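Local structure of probable transcriptional regulator (Rhodococcus jostii, 3ON2) at residues S99-H104 / G166-A171; A19-T24 / D61-S66; R15-R20 / L33-L38. The protein is a member of the TetR family that probably binds DNA as a transcriptional regulator, though its target genes and natural effector are not established. One frame throughout, in Å; residues are numbered along the deposited sequence. Where two conformers were deposited one is given.

Contact 1: S99-H104 / G166-A171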
loop_
_atom_site.group_PDB
_atom_site.type_symbol
_atom_site.label_atom_id
_atom_site.label_comp_id
_atom_site.label_asym_id
_atom_site.label_seq_id
_atom_site.Cartn_x
_atom_site.Cartn_y
_atom_site.Cartn_z
ATOM N N SER A 99 7.674 5.317 1.257
ATOM C CA SER A 99 7.349 6.235 0.146
ATOM C C SER A 99 5.920 6.097 -0.355
ATOM O O SER A 99 5.262 7.120 -0.648
ATOM C CB SER A 99 8.294 6.033 -1.033
ATOM O OG SER A 99 9.582 6.386 -0.613
ATOM N N PHE A 100 5.452 4.849 -0.478
ATOM C CA PHE A 100 4.067 4.618 -0.894
ATOM C C PHE A 100 3.062 5.246 0.075
ATOM O O PHE A 100 2.103 5.922 -0.335
ATOM C CB PHE A 100 3.764 3.110 -1.023
ATOM C CG PHE A 100 2.431 2.818 -1.638
ATOM C CD1 PHE A 100 2.321 2.593 -3.008
ATOM C CD2 PHE A 100 1.265 2.789 -0.848
ATOM C CE1 PHE A 100 1.059 2.324 -3.588
ATOM C CE2 PHE A 100 0.016 2.541 -1.415
ATOM C CZ PHE A 100 -0.088 2.307 -2.789
ATOM N N ALA A 101 3.270 4.954 1.358
ATOM C CA ALA A 101 2.425 5.433 2.434
ATOM C C ALA A 101 2.340 6.960 2.432
ATOM O O ALA A 101 1.245 7.536 2.559
ATOM C CB ALA A 101 2.964 4.927 3.759
ATOM N N LEU A 102 3.484 7.627 2.261
ATOM C CA LEU A 102 3.497 9.077 2.331
ATOM C C LEU A 102 2.956 9.727 1.053
ATOM O O LEU A 102 2.398 10.830 1.094
ATOM C CB LEU A 102 4.885 9.589 2.761
ATOM C CG LEU A 102 5.352 9.097 4.171
ATOM C CD1 LEU A 102 6.767 9.596 4.514
ATOM C CD2 LEU A 102 4.343 9.482 5.333
ATOM N N ALA A 103 3.054 9.021 -0.073
ATOM C CA ALA A 103 2.467 9.505 -1.315
ATOM C C ALA A 103 0.974 9.241 -1.447
ATOM O O ALA A 103 0.332 9.844 -2.309
ATOM C CB ALA A 103 3.187 8.950 -2.526
ATOM N N HIS A 104 0.428 8.329 -0.645
ATOM C CA HIS A 104 -0.968 7.916 -0.782
ATOM C C HIS A 104 -1.606 7.786 0.596
ATOM O O HIS A 104 -2.147 6.730 0.951
ATOM C CB HIS A 104 -1.044 6.565 -1.498
ATOM C CG HIS A 104 -0.342 6.543 -2.814
ATOM N ND1 HIS A 104 -0.911 7.044 -3.969
ATOM C CD2 HIS A 104 0.870 6.061 -3.171
ATOM C CE1 HIS A 104 -0.077 6.873 -4.980
ATOM N NE2 HIS A 104 1.011 6.275 -4.524
ATOM N N GLY A 166 4.968 2.038 11.394
ATOM C CA GLY A 166 5.200 2.962 12.514
ATOM C C GLY A 166 5.954 4.222 12.092
ATOM O O GLY A 166 5.546 5.315 12.432
ATOM N N ILE A 167 7.038 4.064 11.330
ATOM C CA ILE A 167 7.759 5.208 10.761
ATOM C C ILE A 167 6.843 6.105 9.886
ATOM O O ILE A 167 6.796 7.340 10.078
ATOM C CB ILE A 167 9.081 4.790 10.011
ATOM C CG1 ILE A 167 10.100 4.195 10.999
ATOM C CG2 ILE A 167 9.740 6.048 9.337
ATOM C CD1 ILE A 167 11.404 3.626 10.299
ATOM N N ALA A 168 6.113 5.504 8.947
ATOM C CA ALA A 168 5.188 6.263 8.093
ATOM C C ALA A 168 4.113 7.009 8.924
ATOM O O ALA A 168 3.777 8.172 8.638
ATOM C CB ALA A 168 4.549 5.346 7.036
ATOM N N THR A 169 3.607 6.347 9.967
ATOM C CA THR A 169 2.633 6.932 10.881
ATOM C C THR A 169 3.223 8.149 11.642
ATOM O O THR A 169 2.588 9.235 11.713
ATOM C CB THR A 169 2.088 5.856 11.857
ATOM O OG1 THR A 169 1.463 4.808 11.107
ATOM C CG2 THR A 169 1.067 6.455 12.833
ATOM N N LEU A 170 4.447 8.003 12.153
ATOM C CA LEU A 170 5.112 9.111 12.831
ATOM C C LEU A 170 5.317 10.271 11.863
ATOM O O LEU A 170 5.106 11.440 12.231
ATOM C CB LEU A 170 6.472 8.695 13.459
ATOM C CG LEU A 170 6.494 7.707 14.650
ATOM C CD1 LEU A 170 7.834 7.714 15.435
ATOM C CD2 LEU A 170 5.350 7.973 15.611
ATOM N N ALA A 171 5.725 9.952 10.639
ATOM C CA ALA A 171 6.013 10.973 9.643
ATOM C C ALA A 171 4.728 11.723 9.291
ATOM O O ALA A 171 4.695 12.962 9.311
ATOM C CB ALA A 171 6.700 10.352 8.390
#

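Contact 2: A19-T24 / D61-S66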
loop_
_atom_site.group_PDB
_atom_site.type_symbol
_atom_site.label_atom_id
_atom_site.label_comp_id
_atom_site.label_asym_id
_atom_site.label_seq_id
_atom_site.Cartn_x
_atom_site.Cartn_y
_atom_site.Cartn_z
ATOM N N ALA A 19 -10.391 7.075 -10.880
ATOM C CA ALA A 19 -9.351 8.124 -10.888
ATOM C C ALA A 19 -9.838 9.436 -10.213
ATOM O O ALA A 19 -9.125 10.066 -9.420
ATOM C CB ALA A 19 -8.888 8.405 -12.308
ATOM N N ARG A 20 -11.058 9.839 -10.539
ATOM C CA ARG A 20 -11.700 10.982 -9.881
ATOM C C ARG A 20 -11.892 10.769 -8.368
ATOM O O ARG A 20 -11.608 11.677 -7.572
ATOM C CB ARG A 20 -13.057 11.250 -10.535
ATOM C CG ARG A 20 -12.987 12.029 -11.823
ATOM C CD ARG A 20 -14.340 12.084 -12.503
ATOM N NE ARG A 20 -14.267 12.700 -13.833
ATOM C CZ ARG A 20 -14.410 14.002 -14.067
ATOM N NH1 ARG A 20 -14.627 14.840 -13.057
ATOM N NH2 ARG A 20 -14.326 14.467 -15.311
ATOM N N ALA A 21 -12.371 9.578 -7.968
ATOM C CA ALA A 21 -12.593 9.271 -6.549
ATOM C C ALA A 21 -11.313 9.370 -5.755
ATOM O O ALA A 21 -11.314 9.903 -4.638
ATOM C CB ALA A 21 -13.216 7.878 -6.367
ATOM N N GLU A 22 -10.222 8.861 -6.336
ATOM C CA GLU A 22 -8.922 8.886 -5.657
ATOM C C GLU A 22 -8.476 10.333 -5.485
ATOM O O GLU A 22 -7.986 10.700 -4.419
ATOM C CB GLU A 22 -7.868 8.071 -6.405
ATOM C CG GLU A 22 -6.612 7.851 -5.551
ATOM C CD GLU A 22 -5.582 6.923 -6.182
ATOM O OE1 GLU A 22 -5.962 6.113 -7.052
ATOM O OE2 GLU A 22 -4.392 7.005 -5.791
ATOM N N SER A 23 -8.689 11.156 -6.513
ATOM C CA SER A 23 -8.319 12.579 -6.431
ATOM C C SER A 23 -9.091 13.318 -5.308
ATOM O O SER A 23 -8.513 14.065 -4.531
ATOM C CB SER A 23 -8.505 13.260 -7.795
ATOM O OG SER A 23 -8.075 14.619 -7.756
ATOM N N THR A 24 -10.393 13.086 -5.217
ATOM C CA THR A 24 -11.197 13.633 -4.133
ATOM C C THR A 24 -10.815 13.068 -2.759
ATOM O O THR A 24 -10.772 13.803 -1.756
ATOM C CB THR A 24 -12.655 13.349 -4.428
ATOM O OG1 THR A 24 -12.967 13.947 -5.688
ATOM C CG2 THR A 24 -13.573 13.917 -3.350
ATOM N N ASP A 61 -14.662 -0.402 -2.046
ATOM C CA ASP A 61 -14.025 -1.716 -2.152
ATOM C C ASP A 61 -13.054 -1.727 -3.349
ATOM O O ASP A 61 -11.954 -2.268 -3.242
ATOM C CB ASP A 61 -15.075 -2.823 -2.334
ATOM C CG ASP A 61 -15.904 -3.107 -1.055
ATOM O OD1 ASP A 61 -15.595 -2.562 0.043
ATOM O OD2 ASP A 61 -16.865 -3.916 -1.156
ATOM N N ALA A 62 -13.479 -1.141 -4.474
ATOM C CA ALA A 62 -12.654 -1.030 -5.683
ATOM C C ALA A 62 -11.404 -0.174 -5.464
ATOM O O ALA A 62 -10.327 -0.561 -5.903
ATOM C CB ALA A 62 -13.472 -0.498 -6.870
ATOM N N LEU A 63 -11.548 0.963 -4.780
ATOM C CA LEU A 63 -10.411 1.823 -4.423
ATOM C C LEU A 63 -9.418 1.116 -3.513
ATOM O O LEU A 63 -8.199 1.145 -3.740
ATOM C CB LEU A 63 -10.916 3.070 -3.694
ATOM C CG LEU A 63 -11.451 4.189 -4.578
ATOM C CD1 LEU A 63 -12.231 5.221 -3.733
ATOM C CD2 LEU A 63 -10.284 4.855 -5.309
ATOM N N ALA A 64 -9.962 0.443 -2.502
ATOM C CA ALA A 64 -9.152 -0.322 -1.548
ATOM C C ALA A 64 -8.406 -1.460 -2.257
ATOM O O ALA A 64 -7.207 -1.653 -2.040
ATOM C CB ALA A 64 -10.037 -0.864 -0.434
ATOM N N GLU A 65 -9.109 -2.223 -3.088
ATOM C CA GLU A 65 -8.478 -3.318 -3.854
ATOM C C GLU A 65 -7.363 -2.800 -4.767
ATOM O O GLU A 65 -6.252 -3.332 -4.774
ATOM C CB GLU A 65 -9.528 -4.075 -4.682
ATOM C CG GLU A 65 -9.009 -5.408 -5.238
ATOM C CD GLU A 65 -9.792 -5.883 -6.448
ATOM O OE1 GLU A 65 -10.535 -5.070 -7.057
ATOM O OE2 GLU A 65 -9.647 -7.070 -6.799
ATOM N N SER A 66 -7.668 -1.739 -5.503
ATOM C CA SER A 66 -6.706 -1.087 -6.373
ATOM C C SER A 66 -5.472 -0.575 -5.610
ATOM O O SER A 66 -4.342 -0.638 -6.131
ATOM C CB SER A 66 -7.374 0.090 -7.074
ATOM O OG SER A 66 -6.411 0.790 -7.835
#

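Contact 3: R15-R20 / L33-L38. With SO4 (sulfate ion), chain E.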
loop_
_atom_site.group_PDB
_atom_site.type_symbol
_atom_site.label_atom_id
_atom_site.label_comp_id
_atom_site.label_asym_id
_atom_site.label_seq_id
_atom_site.Cartn_x
_atom_site.Cartn_y
_atom_site.Cartn_z
ATOM N N ARG A 15 -12.963 3.074 -14.712
ATOM C CA ARG A 15 -11.633 3.667 -14.584
ATOM C C ARG A 15 -11.716 5.166 -14.316
ATOM O O ARG A 15 -11.019 5.678 -13.446
ATOM C CB ARG A 15 -10.795 3.420 -15.829
ATOM C CG ARG A 15 -9.493 4.225 -15.829
ATOM C CD ARG A 15 -8.508 3.697 -14.803
ATOM N NE ARG A 15 -8.577 4.388 -13.515
ATOM C CZ ARG A 15 -8.458 3.763 -12.356
ATOM N NH1 ARG A 15 -8.300 2.433 -12.320
ATOM N NH2 ARG A 15 -8.505 4.455 -11.233
ATOM N N VAL A 16 -12.584 5.855 -15.056
ATOM C CA VAL A 16 -12.706 7.312 -14.929
ATOM C C VAL A 16 -13.163 7.655 -13.509
ATOM O O VAL A 16 -12.601 8.525 -12.869
ATOM C CB VAL A 16 -13.743 7.886 -15.952
ATOM C CG1 VAL A 16 -13.954 9.380 -15.732
ATOM C CG2 VAL A 16 -13.296 7.634 -17.369
ATOM N N LEU A 17 -14.196 6.957 -13.036
ATOM C CA LEU A 17 -14.718 7.206 -11.679
ATOM C C LEU A 17 -13.708 6.904 -10.597
ATOM O O LEU A 17 -13.623 7.648 -9.638
ATOM C CB LEU A 17 -16.020 6.460 -11.412
ATOM C CG LEU A 17 -17.217 7.081 -12.142
ATOM C CD1 LEU A 17 -18.458 6.255 -11.884
ATOM C CD2 LEU A 17 -17.454 8.506 -11.665
ATOM N N LEU A 18 -12.939 5.832 -10.758
ATOM C CA LEU A 18 -11.911 5.504 -9.774
ATOM C C LEU A 18 -10.800 6.554 -9.728
ATOM O O LEU A 18 -10.310 6.876 -8.647
ATOM C CB LEU A 18 -11.306 4.115 -10.016
ATOM C CG LEU A 18 -12.032 2.867 -9.521
ATOM C CD1 LEU A 18 -11.489 1.557 -10.165
ATOM C CD2 LEU A 18 -11.950 2.803 -7.991
ATOM N N ALA A 19 -10.391 7.075 -10.880
ATOM C CA ALA A 19 -9.351 8.124 -10.888
ATOM C C ALA A 19 -9.838 9.436 -10.213
ATOM O O ALA A 19 -9.125 10.066 -9.420
ATOM C CB ALA A 19 -8.888 8.405 -12.308
ATOM N N ARG A 20 -11.058 9.839 -10.539
ATOM C CA ARG A 20 -11.700 10.982 -9.881
ATOM C C ARG A 20 -11.892 10.769 -8.368
ATOM O O ARG A 20 -11.608 11.677 -7.572
ATOM C CB ARG A 20 -13.057 11.250 -10.535
ATOM C CG ARG A 20 -12.987 12.029 -11.823
ATOM C CD ARG A 20 -14.340 12.084 -12.503
ATOM N NE ARG A 20 -14.267 12.700 -13.833
ATOM C CZ ARG A 20 -14.410 14.002 -14.067
ATOM N NH1 ARG A 20 -14.627 14.840 -13.057
ATOM N NH2 ARG A 20 -14.326 14.467 -15.311
ATOM N N LEU A 33 -16.193 11.678 -0.274
ATOM C CA LEU A 33 -16.505 10.814 -1.413
ATOM C C LEU A 33 -17.985 10.585 -1.584
ATOM O O LEU A 33 -18.661 10.069 -0.682
ATOM C CB LEU A 33 -15.814 9.456 -1.301
ATOM C CG LEU A 33 -14.350 9.356 -1.700
ATOM C CD1 LEU A 33 -13.940 7.914 -1.612
ATOM C CD2 LEU A 33 -14.148 9.875 -3.123
ATOM N N SER A 34 -18.477 10.934 -2.768
ATOM C CA SER A 34 -19.849 10.624 -3.122
ATOM C C SER A 34 -19.918 10.034 -4.520
ATOM O O SER A 34 -19.456 10.650 -5.484
ATOM C CB SER A 34 -20.731 11.881 -3.018
ATOM O OG SER A 34 -22.010 11.638 -3.580
ATOM N N LEU A 35 -20.504 8.850 -4.636
ATOM C CA LEU A 35 -20.641 8.220 -5.949
ATOM C C LEU A 35 -21.523 9.079 -6.851
ATOM O O LEU A 35 -21.207 9.314 -8.019
ATOM C CB LEU A 35 -21.212 6.812 -5.820
ATOM C CG LEU A 35 -21.426 5.975 -7.095
ATOM C CD1 LEU A 35 -20.192 5.940 -7.998
ATOM C CD2 LEU A 35 -21.852 4.543 -6.698
ATOM N N ARG A 36 -22.608 9.587 -6.289
ATOM C CA ARG A 36 -23.499 10.438 -7.046
ATOM C C ARG A 36 -22.786 11.692 -7.536
ATOM O O ARG A 36 -22.925 12.056 -8.684
ATOM C CB ARG A 36 -24.717 10.795 -6.216
ATOM C CG ARG A 36 -25.659 9.620 -5.981
ATOM C CD ARG A 36 -26.678 10.014 -4.939
ATOM N NE ARG A 36 -26.079 9.958 -3.617
ATOM C CZ ARG A 36 -26.582 10.530 -2.534
ATOM N NH1 ARG A 36 -25.960 10.393 -1.362
ATOM N NH2 ARG A 36 -27.699 11.245 -2.628
ATOM N N GLN A 37 -22.005 12.349 -6.692
ATOM C CA GLN A 37 -21.274 13.523 -7.157
ATOM C C GLN A 37 -20.231 13.182 -8.233
ATOM O O GLN A 37 -20.075 13.908 -9.229
ATOM C CB GLN A 37 -20.569 14.202 -5.997
ATOM C CG GLN A 37 -21.455 15.069 -5.156
ATOM C CD GLN A 37 -20.651 15.923 -4.214
ATOM O OE1 GLN A 37 -19.981 15.418 -3.311
ATOM N NE2 GLN A 37 -20.696 17.226 -4.423
ATOM N N LEU A 38 -19.521 12.073 -8.040
ATOM C CA LEU A 38 -18.432 11.720 -8.949
ATOM C C LEU A 38 -19.000 11.426 -10.322
ATOM O O LEU A 38 -18.426 11.824 -11.328
ATOM C CB LEU A 38 -17.642 10.529 -8.421
ATOM C CG LEU A 38 -16.854 10.830 -7.156
ATOM C CD1 LEU A 38 -16.542 9.528 -6.431
ATOM C CD2 LEU A 38 -15.565 11.623 -7.472
HETATM S S SO4 E . -23.184 8.227 -2.466
HETATM O O1 SO4 E . -23.366 9.255 -1.442
HETATM O O2 SO4 E . -23.627 8.779 -3.747
HETATM O O3 SO4 E . -21.767 7.835 -2.524
HETATM O O4 SO4 E . -24.024 7.072 -2.212
#

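Contact 1: S99-H104 / G166-A171
Ala101 and Ala168 meet methyl to methyl, CB of Ala101 lying 3.7 Å from CB of Ala168, where helix 86-103 passes helix 153-172. Their CA atoms, 6.4 Å apart, are the nearest pair between 99-104 and 166-171. At this alanine pair the short axes approach to 9.5 Å and run in roughly the same direction, crossing at -32°.

Leu102, next to Ala101, reaches across to Ala171, one turn after Ala168 on helix 153-172. Its CG stands anti to the carbonyl carbon (chi1 -61°), and the extended chi2 of 178° carries the fork across to the other helix. Both methyls bear on CB of Ala171, CD1 at 3.9 Å and CD2 at 4.0 Å, and CD2 also rests 3.6 Å from the carbonyl oxygen of Ala168. The fork therefore straddles the Ala171 methyl, with one prong also against the backbone of the preceding turn. Leu176, in the loop after helix 153-172, packs on Ala171 as well, while Phe100, on helix 86-103, packs against helix 56-81.

Both segments belong to the C-terminal helical domain, the part that in TetR-family regulators commonly receives effectors. The side chains that meet are all apolar, three alanines and one leucine, and the one polar atom touched is the carbonyl oxygen of Ala168, against a methyl. The hold probably rests on dispersion and partial burial of methyl groups, without any directional bond between the two segments to fix the rotation of one helix against the other.

Contact 2: A19-T24 / D61-S66
Leu63 of helix 56-81 projects at helix 13-28 and meets it with both of its methyls. The apolar contact is made by CD1, which lies 3.9 Å from CB of Ala21. CD2 turns to the next residue, where it is 4.1 Å from the backbone N of Glu22 and 4.2 Å from its CB, so that the leucine fork spans two consecutive residues of the facing helix. The torsion that sets this up is chi1 at -81°, with CG beside the backbone N and opposite the carbonyl carbon; an extended chi2 of 166° then pushes the methyls forward. The CA atoms of Glu22 and Leu63, 7.3 Å apart, are the nearest between 19-24 and 61-66.

The contact joins the first helix of the TetR-type DNA-binding domain to the long helix that leads out of that domain into the effector-domain bundle. Leu63 is shared by several parts of this small core: Leu18, one turn before Ala21 on helix 13-28, packs against it, and so does Leu33 from the loop ahead of helix 35-41. Ala21 in turn also touches Leu38.

Polar interactions lie at the margin. Of the Glu22 side chain, CB is what meets the leucine; with CG anti to the backbone N (chi1 -168°) and the chain extended beyond it, the carboxylate is carried away from the methyls, and OE1 forms a salt bridge with Arg70, further along helix 56-81. The NE of that arginine is also hydrogen-bonded to OG of Ser66, which probably helps to hold its guanidinium in place for the glutamate.

Contact 3: R15-R20 / L33-L38
The helix-turn-helix motif predicted for residues 34-53 opens with helix 35-41, and here that helix packs on helix 13-28 of the DNA-binding domain. Leu17 and Leu38 carry most of the join. CD2 of Leu17 sits 3.5 Å from the carbonyl oxygen of Leu38 and 3.8 Å from its CB, while CD1 of Leu17 lies 4.3 Å from CD1 of Leu35. One turn on, the CD2 methyl of Leu38 lies 4.0 Å from CB of Arg20. The Arg20 side chain also touches Glu41 and Ala42, with its guanidinium edge in plane against CG1 of Val16. Leu38 continues inward to Leu59 on helix 56-81.

The N-terminal end of helix 35-41 is polar. Ser34 is the N-cap, its OG accepting from N of Gln37 in a nearly straight capping bond (170°). At this helix start a sulfate, probably from the crystallisation liquor, is gripped by two backbone N-H groups: N of Leu35 gives to O3 at 2.7 Å, and N of Arg36 to O2 at 2.9 Å. The Arg36 side chain bends at chi3 (-77°) to bring the guanidinium edge-on to the ion, so that NE reaches O2 at 2.7 Å and NH1 reaches O1 at 2.8 Å. The sulfur lies in the guanidinium plane, at its edge.

One face of the short helix is thus held by leucines, while its N-terminal end presents N-H groups and an arginine to an anion. The helix dipole and the guanidinium would both attract such charge. The site is consistent with one that could receive a DNA backbone phosphate, as TetR-family helix-turn-helix domains do.

In the fold
Contacts 2 and 3 share helix 13-28 and lie only 8 Å apart between centres, both buried in the DNA-binding domain; Ala21 and Leu18 on that helix join their leucines into one hydrophobic core. Contact 1 belongs to the C-terminal domain and is only partly buried, its centre 18 Å from that of contact 2 and 25 Å from that of contact 3. All three are apolar where their helices meet, but their polar margins differ: a glutamate-arginine salt bridge beside contact 2, an anion site at the outer end of contact 3. Helix 56-81 links the regions, as Leu63 serves contact 2 and Leu71 packs under Phe100 beside contact 1.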